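Local coordinates for protein NADH-rubredoxin oxidoreductase (Clostridium acetobutylicum, PDB 3KLJ) that catalyses the NADH-dependent reduction of rubredoxin through a bound FAD, feeding electrons through rubredoxin to the dioxygen-scavenging proteins of an obligate anaerobe, at residues G147-G153 with T170-I176; E183-D187 with S316-E321; K197-I203 with V309-S313; I54-N58 with K138-E142; V229-L233 with K244-L248. One frame throughout, in Å; residues are numbered along the deposited sequence.

Interaction 1. Residues G147-G153 with T170-I176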
# COMPACT_ATOMS: atom_id res chain seq x y z
N GLY A 147 -8.56 21.83 -14.78
CA GLY A 147 -7.42 22.74 -14.78
C GLY A 147 -6.59 22.74 -13.51
O GLY A 147 -5.52 23.35 -13.48
N LYS A 148 -7.10 22.09 -12.46
CA LYS A 148 -6.37 21.93 -11.19
C LYS A 148 -6.95 20.78 -10.34
O LYS A 148 -8.09 20.37 -10.54
CB LYS A 148 -6.32 23.24 -10.38
CG LYS A 148 -7.67 23.85 -10.02
CD LYS A 148 -7.61 25.37 -9.89
CE LYS A 148 -7.04 25.80 -8.55
NZ LYS A 148 -6.85 27.29 -8.48
N ALA A 149 -6.15 20.27 -9.41
CA ALA A 149 -6.58 19.17 -8.54
C ALA A 149 -6.60 19.56 -7.06
O ALA A 149 -5.81 20.40 -6.62
CB ALA A 149 -5.71 17.94 -8.76
N PHE A 150 -7.51 18.95 -6.31
CA PHE A 150 -7.54 19.10 -4.86
C PHE A 150 -7.53 17.71 -4.24
O PHE A 150 -8.48 16.94 -4.41
CB PHE A 150 -8.77 19.91 -4.42
CG PHE A 150 -8.80 20.24 -2.94
CD1 PHE A 150 -7.75 20.94 -2.34
CD2 PHE A 150 -9.89 19.87 -2.17
CE1 PHE A 150 -7.79 21.24 -0.98
CE2 PHE A 150 -9.94 20.17 -0.81
CZ PHE A 150 -8.88 20.86 -0.21
N ILE A 151 -6.43 17.39 -3.55
CA ILE A 151 -6.26 16.08 -2.94
C ILE A 151 -6.62 16.12 -1.45
O ILE A 151 -5.99 16.84 -0.68
CB ILE A 151 -4.83 15.50 -3.17
CG1 ILE A 151 -4.57 15.26 -4.66
CG2 ILE A 151 -4.62 14.18 -2.42
CD1 ILE A 151 -3.71 16.29 -5.31
N ILE A 152 -7.63 15.34 -1.08
CA ILE A 152 -8.05 15.23 0.31
C ILE A 152 -7.43 13.98 0.94
O ILE A 152 -7.60 12.86 0.43
CB ILE A 152 -9.61 15.19 0.42
CG1 ILE A 152 -10.20 16.57 0.07
CG2 ILE A 152 -10.04 14.72 1.82
CD1 ILE A 152 -11.70 16.63 0.03
N GLY A 153 -6.72 14.17 2.05
CA GLY A 153 -6.05 13.06 2.74
C GLY A 153 -4.60 13.38 3.03
O GLY A 153 -3.89 13.90 2.17
N THR A 170 -0.15 20.38 -14.24
CA THR A 170 -1.38 20.86 -13.61
C THR A 170 -1.16 21.22 -12.13
O THR A 170 -0.63 20.40 -11.38
CB THR A 170 -2.51 19.82 -13.76
OG1 THR A 170 -2.89 19.73 -15.14
CG2 THR A 170 -3.73 20.21 -12.94
N PRO A 171 -1.56 22.44 -11.72
CA PRO A 171 -1.46 22.84 -10.31
C PRO A 171 -2.29 21.92 -9.40
O PRO A 171 -3.30 21.37 -9.83
CB PRO A 171 -2.05 24.25 -10.29
CG PRO A 171 -1.92 24.74 -11.70
CD PRO A 171 -2.08 23.53 -12.56
N ALA A 172 -1.84 21.76 -8.16
CA ALA A 172 -2.51 20.89 -7.20
C ALA A 172 -2.17 21.30 -5.77
O ALA A 172 -1.05 21.75 -5.50
CB ALA A 172 -2.12 19.44 -7.43
N SER A 173 -3.14 21.17 -4.87
CA SER A 173 -2.91 21.39 -3.45
C SER A 173 -3.62 20.31 -2.64
O SER A 173 -4.46 19.56 -3.17
CB SER A 173 -3.33 22.82 -3.03
OG SER A 173 -4.72 23.02 -3.13
N ILE A 174 -3.27 20.22 -1.36
CA ILE A 174 -3.80 19.17 -0.50
C ILE A 174 -4.64 19.78 0.62
O ILE A 174 -4.31 20.86 1.13
CB ILE A 174 -2.66 18.31 0.09
CG1 ILE A 174 -1.86 17.64 -1.03
CG2 ILE A 174 -3.19 17.26 1.08
CD1 ILE A 174 -0.46 17.15 -0.60
N GLY A 175 -5.71 19.09 1.00
CA GLY A 175 -6.50 19.46 2.17
C GLY A 175 -6.52 18.32 3.17
O GLY A 175 -6.78 17.17 2.80
N ILE A 176 -6.20 18.64 4.42
CA ILE A 176 -6.20 17.65 5.51
C ILE A 176 -7.03 18.19 6.67
O ILE A 176 -7.19 19.41 6.80
CB ILE A 176 -4.74 17.28 5.99
CG1 ILE A 176 -4.04 18.48 6.65
CG2 ILE A 176 -3.90 16.75 4.84
CD1 ILE A 176 -2.67 18.15 7.23
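The ring of Phe150 leans across the neighbouring strand and overlaps the backbone of Gly175, with Phe150 CZ 3.6 Å from Gly175 CA. Its CG lies anti to the backbone N (chi1 -174°), which carries the ring forward along the sheet instead of straight up from it. Gly175 has no side chain, and the ring lies directly against its CA. Farther back, the hydroxyl of Ser173 meets the ring at its edge, OG lying 3.8 Å from Phe150 CD1.

The opposite face of the sheet is aliphatic. Ala149 CB and Ala172 CB sit abreast at 4.1 Å, Ile151 CD1 reaches back to Ala172, and Ile151 CB packs beside Ile174 CG1. Ala149, Ile151 and Ala172 pack on helix 156-168, while Phe150 and Ser173 turn toward helix 215-220.

Between the two faces runs a regular parallel ladder. Ile151 bonds twice to the one neighbouring strand, its N donating to Ser173 O at 3.0 Å in an almost straight bond (173°) and its O receiving Gly175 N at 2.8 Å. Further bonds join Ala149 N to Pro171 O, Ser173 N to Ala149 O and Gly153 N to Gly175 O. With Gly153 opening a GxGxxG sequence at the strand end, the arrangement is the beta-alpha-beta unit of a Rossmann-type fold, here in the NADH-binding domain.

Interaction 2. Residues E183-D187 with S316-E321; sequences ERQLD and SCGDIE
Ser316 reaches Gln185 through its hydroxyl: OG donates to Gln185 O at 2.6 Å, in the carbonyl plane and on a lone pair. The serine's first torsion (179°) swings OG away from its own backbone N toward that carbonyl. Gln185 bends at chi2 (100°), and its CB and CG lie against Ser316 CB.

Ile320 enters beside this bond as an apolar wedge. Its CG2 branch rests on the peptide joining Leu186 to Asp187, 3.6 Å from Asp187 N. The contact is thus interdomain: the loop leading into helix 188-199 of the NADH-binding domain meets the end of strand 312-317 and the following loop of the C-terminal domain. Asp187 caps that helix through Gly190 N and also binds Tyr337 and Arg330.

At the outer end Glu321 is fully extended and passes the oxygen end of the Glu183 carbonyl, with CG 3.3 Å from Glu183 O. In one of two modelled conformers, Arg184 bends at chi3 to bring NH1 to Glu321 OE2, a salt bridge of 3.0 Å whose guanidinium and carboxylate planes are nearly perpendicular. Glu183 runs alongside Glu321 with like charge. Between the two backbones a water accepts from Glu321 N and donates to Arg184 O.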
# COMPACT_ATOMS: atom_id res chain seq x y z
N GLU A 183 0.42 11.95 10.07
CA GLU A 183 0.32 11.82 11.53
C GLU A 183 0.56 10.40 12.05
O GLU A 183 0.70 10.20 13.26
CB GLU A 183 -1.04 12.36 12.02
CG GLU A 183 -2.18 11.34 11.95
CD GLU A 183 -2.85 11.27 10.59
OE1 GLU A 183 -2.31 11.81 9.59
OE2 GLU A 183 -3.95 10.67 10.52
N ARG A 184 0.60 9.43 11.14
CA ARG A 184 0.88 8.04 11.51
C ARG A 184 2.38 7.77 11.52
O ARG A 184 2.84 6.81 12.12
CB ARG A 184 0.22 7.06 10.53
CG ARG A 184 -1.26 7.29 10.27
CD ARG A 184 -1.74 6.41 9.13
NE ARG A 184 -2.28 5.14 9.61
CZ ARG A 184 -2.83 4.97 10.81
NH1 ARG A 184 -2.93 5.99 11.65
NH2 ARG A 184 -3.30 3.77 11.16
N GLN A 185 3.15 8.62 10.83
CA GLN A 185 4.59 8.40 10.67
C GLN A 185 5.45 9.43 11.38
O GLN A 185 6.62 9.18 11.68
CB GLN A 185 4.96 8.36 9.18
CG GLN A 185 4.82 6.98 8.56
CD GLN A 185 3.55 6.81 7.77
OE1 GLN A 185 2.97 7.78 7.27
NE2 GLN A 185 3.11 5.57 7.62
N LEU A 186 4.86 10.59 11.65
CA LEU A 186 5.57 11.73 12.21
C LEU A 186 4.87 12.26 13.45
O LEU A 186 3.64 12.19 13.55
CB LEU A 186 5.61 12.84 11.15
CG LEU A 186 6.84 13.10 10.26
CD1 LEU A 186 7.97 12.07 10.41
CD2 LEU A 186 6.46 13.34 8.80
N ASP A 187 5.64 12.82 14.38
CA ASP A 187 5.05 13.65 15.44
C ASP A 187 4.63 14.99 14.85
O ASP A 187 4.82 15.24 13.65
CB ASP A 187 5.97 13.80 16.68
CG ASP A 187 7.29 14.52 16.39
OD1 ASP A 187 7.87 15.06 17.35
OD2 ASP A 187 7.76 14.57 15.23
N SER A 316 10.30 6.07 9.11
CA SER A 316 9.56 6.09 10.36
C SER A 316 9.47 4.68 10.90
O SER A 316 9.19 3.75 10.15
CB SER A 316 8.16 6.68 10.15
OG SER A 316 7.43 6.69 11.36
N CYS A 317 9.67 4.55 12.21
CA CYS A 317 9.74 3.24 12.85
C CYS A 317 9.02 3.20 14.19
O CYS A 317 9.22 4.05 15.04
CB CYS A 317 11.19 2.80 13.04
SG CYS A 317 11.38 1.11 13.67
N GLY A 318 8.19 2.17 14.36
CA GLY A 318 7.45 1.96 15.60
C GLY A 318 6.26 2.88 15.72
O GLY A 318 6.03 3.73 14.86
N ASP A 319 5.51 2.71 16.81
CA ASP A 319 4.29 3.47 17.07
C ASP A 319 4.59 4.93 17.43
O ASP A 319 4.69 5.28 18.61
CB ASP A 319 3.47 2.78 18.17
CG ASP A 319 2.20 3.55 18.53
OD1 ASP A 319 1.51 4.05 17.62
OD2 ASP A 319 1.90 3.64 19.74
N ILE A 320 4.73 5.78 16.41
CA ILE A 320 4.94 7.22 16.60
C ILE A 320 3.65 7.92 17.06
O ILE A 320 3.69 8.75 17.98
CB ILE A 320 5.46 7.91 15.31
CG1 ILE A 320 6.84 7.36 14.89
CG2 ILE A 320 5.54 9.42 15.48
CD1 ILE A 320 8.03 7.94 15.66
N GLU A 321 2.53 7.59 16.44
CA GLU A 321 1.28 8.35 16.64
C GLU A 321 0.78 8.40 18.09
O GLU A 321 0.40 9.46 18.58
CB GLU A 321 0.18 7.85 15.70
CG GLU A 321 -1.06 8.75 15.69
CD GLU A 321 -2.16 8.24 14.78
OE1 GLU A 321 -3.10 9.02 14.51
OE2 GLU A 321 -2.10 7.08 14.33
O HOH W 1 2.56 5.79 14.39

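Interaction 3. Residues K197-I203 with V309-S313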
# COMPACT_ATOMS: atom_id res chain seq x y z
N LYS A 197 8.78 22.22 4.24
CA LYS A 197 9.61 21.79 3.12
C LYS A 197 8.77 21.59 1.84
O LYS A 197 9.20 21.94 0.74
CB LYS A 197 10.35 20.50 3.46
CG LYS A 197 11.48 20.63 4.47
CD LYS A 197 12.60 21.53 3.96
CE LYS A 197 13.78 21.51 4.90
NZ LYS A 197 14.56 22.77 4.80
N LEU A 198 7.58 21.02 2.01
CA LEU A 198 6.66 20.86 0.89
C LEU A 198 6.06 22.18 0.41
O LEU A 198 5.86 22.35 -0.79
CB LEU A 198 5.56 19.83 1.24
CG LEU A 198 6.04 18.39 1.40
CD1 LEU A 198 4.92 17.48 1.92
CD2 LEU A 198 6.60 17.85 0.10
N ASP A 199 5.80 23.10 1.34
CA ASP A 199 5.16 24.38 1.04
C ASP A 199 6.08 25.33 0.28
O ASP A 199 5.63 26.06 -0.60
CB ASP A 199 4.68 25.08 2.32
CG ASP A 199 3.65 26.18 2.05
OD1 ASP A 199 2.60 25.89 1.44
OD2 ASP A 199 3.89 27.34 2.46
N ARG A 200 7.37 25.32 0.62
CA ARG A 200 8.33 26.12 -0.13
C ARG A 200 8.68 25.47 -1.48
O ARG A 200 9.25 26.11 -2.36
CB ARG A 200 9.57 26.48 0.72
CG ARG A 200 10.64 25.40 0.89
CD ARG A 200 11.66 25.80 1.96
NE ARG A 200 11.72 27.26 2.11
CZ ARG A 200 12.74 28.03 1.75
NH1 ARG A 200 13.84 27.50 1.23
NH2 ARG A 200 12.68 29.34 1.94
N LEU A 201 8.30 24.20 -1.63
CA LEU A 201 8.42 23.49 -2.92
C LEU A 201 7.15 23.60 -3.77
O LEU A 201 7.02 22.91 -4.79
CB LEU A 201 8.77 22.02 -2.69
CG LEU A 201 10.23 21.56 -2.86
CD1 LEU A 201 11.27 22.68 -2.66
CD2 LEU A 201 10.51 20.38 -1.94
N GLY A 202 6.23 24.45 -3.34
CA GLY A 202 5.00 24.71 -4.08
C GLY A 202 3.88 23.71 -3.88
O GLY A 202 2.85 23.80 -4.54
N ILE A 203 4.08 22.75 -2.98
CA ILE A 203 3.00 21.83 -2.61
C ILE A 203 2.30 22.37 -1.36
O ILE A 203 2.79 22.23 -0.24
CB ILE A 203 3.50 20.36 -2.44
CG1 ILE A 203 4.02 19.83 -3.79
CG2 ILE A 203 2.38 19.43 -1.94
CD1 ILE A 203 4.62 18.44 -3.73
N VAL A 309 8.74 11.68 -2.58
CA VAL A 309 8.13 12.99 -2.86
C VAL A 309 9.10 14.16 -2.80
O VAL A 309 9.88 14.29 -1.85
CB VAL A 309 6.87 13.29 -2.01
CG1 VAL A 309 7.20 14.11 -0.77
CG2 VAL A 309 5.81 13.99 -2.86
N SER A 310 9.04 14.99 -3.84
CA SER A 310 9.75 16.26 -3.94
C SER A 310 11.22 16.19 -3.51
O SER A 310 11.81 17.20 -3.12
CB SER A 310 9.00 17.34 -3.16
OG SER A 310 7.67 17.47 -3.62
N GLY A 311 11.78 14.98 -3.58
CA GLY A 311 13.16 14.73 -3.18
C GLY A 311 13.38 14.89 -1.69
O GLY A 311 14.48 15.25 -1.28
N ILE A 312 12.34 14.65 -0.89
CA ILE A 312 12.40 14.68 0.58
C ILE A 312 12.13 13.28 1.13
O ILE A 312 11.05 12.72 0.92
CB ILE A 312 11.40 15.68 1.21
CG1 ILE A 312 11.52 17.06 0.57
CG2 ILE A 312 11.63 15.77 2.72
CD1 ILE A 312 10.48 18.04 1.04
N SER A 313 13.11 12.75 1.86
CA SER A 313 13.09 11.34 2.26
C SER A 313 12.68 11.16 3.71
O SER A 313 13.10 11.94 4.57
CB SER A 313 14.49 10.76 2.07
OG SER A 313 15.42 11.44 2.90
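Ile312 pushes its CD1 methyl into a notch between Lys197, Leu198 and Leu201, and this is the tight part of the contact. The methyl lies 3.5 Å from Lys197 CB, closer than carbons usually pack, and 3.8 Å from Leu201 CD2. It gets there because the isoleucine chain is extended at chi2 (174°), so that CD1 leads the way to the helix. Leu198 CD2 closes the notch from the buried side, where it also meets Val309 CG1 at 3.9 Å; the Leu198 and Val309 side chains cross at about a right angle.

Ser310 is the one polar side chain drawn into this apolar patch. Its OG sits 3.2 Å from Ile203 CD1 and makes a weak hydrogen bond to Gln163, while its CB lies against Leu201 CD2. The two segments themselves are joined by van der Waals contact alone.

Toward solvent the fit relaxes at Lys197, whose chain, bent at chi2, leaves the contact after CB to place NZ on Glu334 O. Leu201, though exposed, still keeps CD2 against Ser310 and Ile312.

Both backbones turn sharply here. A Schellman motif with Gly202 at C-prime ends the helix and brings Ile203 back to the interface, and a type I' turn from Val309 to Ile312 forms the beta hairpin linking strands 306-309 and 312-317. The hairpin tip of the C-terminal domain therefore docks against the end of helix 188-199, with Ile159 and Gln163 of helix 156-168 lining its inner side.

Interaction 4. Residues I54-N58 with K138-E142; sequences IIAKN and KIKDE
This is a small helix-to-helix contact between the FAD-binding and NADH-binding domains: the end of helix 51-56 meets the middle of helix 133-146, and one long side chain does most of the joining. Lys140 stretches from the second helix across the last turn of the first. Its CG lies 3.9 Å from Ile55 CG1, the two chains sliding past each other in opposite directions, and its CD then passes 3.7 Å from Ile54 O.

A bend at chi3 (82°) steers the tip of the lysine to Asn58, where NZ donates to OD1 at 2.7 Å in one of its two modelled conformers. Asn58, just past the helix, is the first residue to leave helical backbone angles; its first torsion (-172°) points CG away from its backbone N, and the two side chains cross at about a right angle. The aliphatic part of Lys140 is thus spent on isoleucine and backbone, its charge on an amide near the surface.

Deeper in, Ile55 CD1 approaches Ile139 CG2 more loosely, at 4.4 Å. Ile55 continues onto Leu161 and Ile165 of helix 156-168, whereas Ile139 packs on Ile224 of strand 222-225 and Phe128 of strand 127-128.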
# COMPACT_ATOMS: atom_id res chain seq x y z
N ILE A 54 2.22 7.20 -14.67
CA ILE A 54 1.21 7.28 -15.72
C ILE A 54 0.76 8.75 -15.81
O ILE A 54 0.64 9.31 -16.90
CB ILE A 54 -0.01 6.34 -15.43
CG1 ILE A 54 0.43 4.88 -15.23
CG2 ILE A 54 -1.09 6.48 -16.50
CD1 ILE A 54 1.25 4.28 -16.36
N ILE A 55 0.55 9.36 -14.65
CA ILE A 55 0.21 10.77 -14.55
C ILE A 55 1.43 11.66 -14.85
O ILE A 55 1.40 12.46 -15.78
CB ILE A 55 -0.44 11.09 -13.16
CG1 ILE A 55 -1.80 10.39 -13.04
CG2 ILE A 55 -0.59 12.60 -12.96
CD1 ILE A 55 -2.23 10.09 -11.62
N ALA A 56 2.52 11.50 -14.09
CA ALA A 56 3.70 12.39 -14.21
C ALA A 56 4.47 12.34 -15.54
O ALA A 56 4.98 13.37 -16.00
CB ALA A 56 4.66 12.19 -13.02
N LYS A 57 4.59 11.15 -16.13
CA LYS A 57 5.43 10.96 -17.32
C LYS A 57 4.64 10.56 -18.57
O LYS A 57 5.24 10.31 -19.63
CB LYS A 57 6.51 9.91 -17.06
CG LYS A 57 7.70 10.39 -16.20
CD LYS A 57 8.55 9.18 -15.84
CE LYS A 57 9.76 9.55 -14.98
NZ LYS A 57 10.33 8.30 -14.41
N ASN A 58 3.32 10.53 -18.45
CA ASN A 58 2.44 10.16 -19.58
C ASN A 58 2.75 8.74 -20.09
O ASN A 58 2.65 8.46 -21.28
CB ASN A 58 2.54 11.20 -20.71
CG ASN A 58 1.52 10.98 -21.81
OD1 ASN A 58 0.36 10.69 -21.55
ND2 ASN A 58 1.96 11.11 -23.06
N LYS A 138 -8.71 8.41 -15.48
CA LYS A 138 -9.81 9.29 -15.08
C LYS A 138 -9.29 10.57 -14.41
O LYS A 138 -9.77 11.67 -14.69
CB LYS A 138 -10.79 8.55 -14.16
CG LYS A 138 -11.69 7.54 -14.86
CD LYS A 138 -12.64 6.87 -13.87
CE LYS A 138 -13.09 5.49 -14.35
NZ LYS A 138 -13.99 5.55 -15.55
N ILE A 139 -8.32 10.42 -13.52
CA ILE A 139 -7.67 11.58 -12.89
C ILE A 139 -6.93 12.43 -13.93
O ILE A 139 -7.05 13.65 -13.92
CB ILE A 139 -6.72 11.18 -11.73
CG1 ILE A 139 -7.53 10.59 -10.57
CG2 ILE A 139 -5.95 12.40 -11.25
CD1 ILE A 139 -6.79 9.58 -9.72
N LYS A 140 -6.16 11.78 -14.81
CA LYS A 140 -5.43 12.50 -15.87
C LYS A 140 -6.35 13.46 -16.60
O LYS A 140 -6.02 14.64 -16.76
CB LYS A 140 -4.82 11.52 -16.88
CG LYS A 140 -3.48 10.92 -16.48
CD LYS A 140 -2.76 10.37 -17.70
CE LYS A 140 -2.04 11.47 -18.46
NZ LYS A 140 -1.64 11.03 -19.82
N ASP A 141 -7.51 12.96 -17.01
CA ASP A 141 -8.44 13.71 -17.86
C ASP A 141 -9.20 14.80 -17.14
O ASP A 141 -9.43 15.87 -17.71
CB ASP A 141 -9.40 12.76 -18.57
CG ASP A 141 -8.73 11.99 -19.69
OD1 ASP A 141 -7.77 11.24 -19.40
OD2 ASP A 141 -9.16 12.13 -20.86
N GLU A 142 -9.61 14.55 -15.89
CA GLU A 142 -10.30 15.58 -15.13
C GLU A 142 -9.38 16.76 -14.82
O GLU A 142 -9.81 17.91 -14.86
CB GLU A 142 -10.95 15.03 -13.85
CG GLU A 142 -12.45 14.80 -13.94
CD GLU A 142 -13.26 16.07 -14.17
OE1 GLU A 142 -13.84 16.62 -13.21
OE2 GLU A 142 -13.32 16.53 -15.32

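Interaction 5. Residues V229-L233 with K244-L248; sequences VKPNL and KRGIL
Val229 O is held by the Arg245 guanidinium, whose NH2 donates to it at 2.7 Å. The bond is bent, with 132° at the hydrogen, and the oxygen stands 29° out of the guanidinium plane. A water lying at the guanidinium edge, in its plane, accepts from Arg245 NH1 and gives a weak second bond to the same carbonyl. Arg245 spans the gap because its chain is extended from CG to NE, with CG swung to the far side from its backbone N (chi1 167°); Asn273 holds NE, which helps fix the rotation of the head group.

Pro231 lies beneath this arm, crossing it at about a right angle. Its CD sits 3.8 Å over one guanidinium face, offset toward the rim, and its CG presses 3.3 Å from Arg245 O and 3.6 Å from Gly246 CA. Lys230 brings CG to 3.9 Å from Arg245 NH1 but turns its amine to Asn117.

Leu233 completes the contact from the other end, CD2 touching Ile247 CG1 at 4.0 Å. Asn232, between the two apolar residues, points away from the 244-248 segment and touches FAD, so this loop lines part of the FAD pocket. Strand 229-231 pairs antiparallel with strand 114-116, while strand 247-249 runs parallel to strand 267-269, whose Glu268 accepts from Gly246 N.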
# COMPACT_ATOMS: atom_id res chain seq x y z
N VAL A 229 -6.82 2.64 2.55
CA VAL A 229 -7.15 1.48 1.76
C VAL A 229 -7.42 0.34 2.75
O VAL A 229 -6.88 0.36 3.85
CB VAL A 229 -5.93 1.24 0.81
CG1 VAL A 229 -5.34 -0.14 0.90
CG2 VAL A 229 -6.21 1.71 -0.62
N LYS A 230 -8.28 -0.61 2.38
CA LYS A 230 -8.55 -1.81 3.19
C LYS A 230 -8.54 -3.08 2.33
O LYS A 230 -8.89 -3.03 1.15
CB LYS A 230 -9.93 -1.72 3.88
CG LYS A 230 -10.04 -0.73 5.02
CD LYS A 230 -11.42 -0.85 5.69
CE LYS A 230 -11.58 0.10 6.85
NZ LYS A 230 -11.77 1.51 6.41
N PRO A 231 -8.18 -4.23 2.92
CA PRO A 231 -8.30 -5.50 2.21
C PRO A 231 -9.64 -5.66 1.49
O PRO A 231 -10.69 -5.38 2.05
CB PRO A 231 -8.18 -6.53 3.34
CG PRO A 231 -7.14 -5.89 4.24
CD PRO A 231 -7.55 -4.43 4.25
N ASN A 232 -9.58 -6.09 0.24
CA ASN A 232 -10.76 -6.29 -0.58
C ASN A 232 -11.18 -7.76 -0.46
O ASN A 232 -10.60 -8.62 -1.13
CB ASN A 232 -10.42 -5.90 -2.02
CG ASN A 232 -11.64 -5.75 -2.92
OD1 ASN A 232 -12.76 -6.11 -2.56
ND2 ASN A 232 -11.41 -5.23 -4.12
N LEU A 233 -12.17 -8.03 0.39
CA LEU A 233 -12.50 -9.42 0.75
C LEU A 233 -13.99 -9.73 0.96
O LEU A 233 -14.33 -10.73 1.59
CB LEU A 233 -11.69 -9.84 2.00
CG LEU A 233 -11.68 -8.88 3.21
CD1 LEU A 233 -13.10 -8.67 3.79
CD2 LEU A 233 -10.72 -9.35 4.31
N LYS A 244 -9.81 -10.38 10.15
CA LYS A 244 -10.02 -9.23 11.02
C LYS A 244 -10.04 -7.99 10.14
O LYS A 244 -11.09 -7.63 9.62
CB LYS A 244 -8.95 -9.16 12.12
CG LYS A 244 -8.88 -10.39 13.03
CD LYS A 244 -10.06 -10.48 13.99
CE LYS A 244 -10.07 -11.82 14.72
NZ LYS A 244 -11.19 -11.94 15.72
N ARG A 245 -8.89 -7.33 9.98
CA ARG A 245 -8.73 -6.33 8.94
C ARG A 245 -8.56 -7.06 7.60
O ARG A 245 -9.25 -6.77 6.63
CB ARG A 245 -7.52 -5.42 9.21
CG ARG A 245 -7.11 -4.55 8.00
CD ARG A 245 -6.08 -3.48 8.39
NE ARG A 245 -5.61 -2.76 7.21
CZ ARG A 245 -6.08 -1.58 6.80
NH1 ARG A 245 -7.06 -0.97 7.47
NH2 ARG A 245 -5.58 -1.02 5.71
N GLY A 246 -7.63 -8.02 7.57
CA GLY A 246 -7.38 -8.81 6.38
C GLY A 246 -7.72 -10.26 6.62
O GLY A 246 -8.18 -10.62 7.72
N ILE A 247 -7.50 -11.10 5.60
CA ILE A 247 -7.67 -12.55 5.74
C ILE A 247 -6.50 -13.08 6.58
O ILE A 247 -5.34 -12.83 6.26
CB ILE A 247 -7.74 -13.29 4.36
CG1 ILE A 247 -8.97 -12.82 3.56
CG2 ILE A 247 -7.77 -14.82 4.54
CD1 ILE A 247 -8.99 -13.29 2.11
N LEU A 248 -6.82 -13.80 7.65
CA LEU A 248 -5.81 -14.29 8.58
C LEU A 248 -5.03 -15.44 7.96
O LEU A 248 -5.63 -16.40 7.46
CB LEU A 248 -6.48 -14.71 9.90
CG LEU A 248 -6.67 -13.71 11.06
CD1 LEU A 248 -6.77 -12.20 10.67
CD2 LEU A 248 -7.84 -14.10 11.97
O HOH W 2 -8.08 2.01 6.58

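How the interactions relate
From the N terminus, interaction 4 comes first, closing a loop of about 80 residues that ties the FAD-binding domain to the first long helix of the NADH-binding domain. Interaction 1 follows in series and closes the short beta-alpha-beta loop within that domain. Interaction 2 then opens a long loop that ends in the C-terminal domain. Interaction 3 nests inside it, using the same strand 312-317, and interaction 5, a short loop beside the FAD, nests inside both. Interactions 1 and 3 touch where Ile174 CD1 packs on Ile203 CG2 at 3.9 Å. Interactions 3 and 5 lie on opposite sides of the chain's centre, their centres about 32 Å apart.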